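Local coordinates for protein aminopeptidase C (Lactobacillus rhamnosus, PDB 4K7C) that probably acts as a cysteine aminopeptidase of the papain-like C1 family, removing residues from the N-terminus of peptides, at residues G140-M144 and R289-H293. Numbering follows the deposited sequence. Where two conformers were deposited one is given.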
# COMPACT_ATOMS: atom_id res chain seq x y z
N GLY A 140 32.41 -11.94 -8.40
CA GLY A 140 33.70 -12.06 -9.05
C GLY A 140 34.70 -10.98 -8.69
O GLY A 140 34.60 -10.30 -7.65
N GLN A 141 35.75 -10.89 -9.50
CA GLN A 141 36.78 -9.90 -9.34
C GLN A 141 37.09 -9.29 -10.72
O GLN A 141 36.71 -9.85 -11.77
CB GLN A 141 38.03 -10.57 -8.69
CG GLN A 141 37.73 -11.36 -7.44
CD GLN A 141 38.93 -11.61 -6.53
OE1 GLN A 141 40.01 -11.04 -6.73
NE2 GLN A 141 38.75 -12.42 -5.52
N TRP A 142 37.77 -8.14 -10.71
CA TRP A 142 38.04 -7.33 -11.89
C TRP A 142 38.65 -8.15 -13.05
O TRP A 142 38.16 -8.10 -14.16
CB TRP A 142 38.98 -6.17 -11.55
CG TRP A 142 39.39 -5.46 -12.80
CD1 TRP A 142 40.48 -5.74 -13.59
CD2 TRP A 142 38.67 -4.43 -13.49
NE1 TRP A 142 40.48 -4.95 -14.71
CE2 TRP A 142 39.40 -4.12 -14.67
CE3 TRP A 142 37.51 -3.71 -13.22
CZ2 TRP A 142 38.98 -3.12 -15.58
CZ3 TRP A 142 37.13 -2.69 -14.09
CH2 TRP A 142 37.84 -2.43 -15.28
N ASP A 143 39.65 -8.98 -12.76
CA ASP A 143 40.37 -9.69 -13.82
C ASP A 143 39.46 -10.74 -14.49
O ASP A 143 39.62 -11.02 -15.67
CB ASP A 143 41.62 -10.36 -13.26
CG ASP A 143 42.66 -9.35 -12.73
OD1 ASP A 143 42.88 -8.27 -13.32
OD2 ASP A 143 43.26 -9.67 -11.66
N MSE A 144 38.53 -11.29 -13.71
CA MSE A 144 37.49 -12.18 -14.27
C MSE A 144 36.51 -11.46 -15.15
O MSE A 144 36.03 -12.00 -16.15
CB MSE A 144 36.77 -12.85 -13.08
CG MSE A 144 37.68 -13.86 -12.40
SE MSE A 144 37.02 -14.34 -10.60
CE MSE A 144 35.34 -15.25 -11.05
N ARG A 289 42.83 -14.84 -18.96
CA ARG A 289 43.75 -14.28 -18.00
C ARG A 289 43.39 -14.63 -16.54
O ARG A 289 42.19 -14.80 -16.21
CB ARG A 289 43.79 -12.77 -18.20
CG ARG A 289 42.51 -12.05 -17.75
CD ARG A 289 42.73 -10.57 -17.45
NE ARG A 289 43.13 -9.83 -18.66
CZ ARG A 289 44.35 -9.31 -18.88
NH1 ARG A 289 44.59 -8.66 -20.02
NH2 ARG A 289 45.33 -9.40 -17.95
N GLU A 290 44.41 -14.75 -15.70
CA GLU A 290 44.20 -15.10 -14.30
C GLU A 290 44.13 -13.88 -13.43
O GLU A 290 44.46 -12.82 -13.83
CB GLU A 290 45.35 -15.99 -13.78
CG GLU A 290 45.45 -17.36 -14.47
CD GLU A 290 46.66 -18.15 -14.00
OE1 GLU A 290 47.49 -17.63 -13.21
OE2 GLU A 290 46.77 -19.32 -14.43
N VAL A 291 43.68 -14.07 -12.20
CA VAL A 291 43.66 -13.00 -11.17
C VAL A 291 45.12 -12.69 -10.78
O VAL A 291 45.91 -13.61 -10.47
CB VAL A 291 42.78 -13.47 -9.95
CG1 VAL A 291 42.89 -12.53 -8.72
CG2 VAL A 291 41.32 -13.64 -10.38
N ARG A 292 45.42 -11.39 -10.79
CA ARG A 292 46.71 -10.83 -10.28
C ARG A 292 46.50 -9.56 -9.45
O ARG A 292 45.99 -8.55 -9.96
CB ARG A 292 47.58 -10.48 -11.52
CG ARG A 292 48.19 -11.68 -12.27
CD ARG A 292 49.13 -12.59 -11.48
NE ARG A 292 49.62 -13.66 -12.34
CZ ARG A 292 49.07 -14.84 -12.55
NH1 ARG A 292 47.99 -15.21 -11.90
NH2 ARG A 292 49.66 -15.71 -13.41
N HIS A 293 46.77 -9.62 -8.14
CA HIS A 293 46.65 -8.52 -7.27
C HIS A 293 48.06 -8.06 -6.85
O HIS A 293 48.86 -8.89 -6.40
CB HIS A 293 45.91 -8.94 -5.98
CG HIS A 293 44.51 -9.39 -6.16
ND1 HIS A 293 43.56 -8.60 -6.77
CD2 HIS A 293 43.86 -10.48 -5.69
CE1 HIS A 293 42.39 -9.24 -6.75
NE2 HIS A 293 42.55 -10.39 -6.12
O HOH W 1 45.10 -7.25 -12.31
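Asp-143, in the first turn of helix 142-152, stands opposite Val-291 with the CA atoms 5.4 Å apart, where the extended 289-293 segment runs into strand 293-295. The Asp-143 side chain reaches across with CG beside its own backbone N (chi1 -64°), and OD2 accepts a nearly straight bond from Arg-292 N at 2.9 Å, the donor lying above the carboxylate plane. OD1 accepts a hydrogen bond from a water at 2.6 Å, and this water also donates to Arg-292 O; the carboxylate thus holds Arg-292 N directly and Arg-292 O through the water. Replacing Asp-143 by alanine is likely to leave Arg-292 N without its acceptor and the water less firmly held. Gln-141, the helix N-cap residue, brings OE1 to the edge of the His-293 ring, 2.7 Å from His-293 NE2 in a weak, bent bond with amide and ring nearly coplanar; Gln-141 NE2 donates to Met-442 O, while His-293 ND1 pairs with Ser-262. Val-291 CG2 meets CG of selenomethionine Met-144 at 4.2 Å. Arg-289 CD packs against Asp-143 O, and its NH1 forms salt bridges with Glu-150 and Asp-258. This buried packing joins the N-terminal end of helix 142-152 to the loop leading into strand 293-295 inside the papain-like peptidase fold.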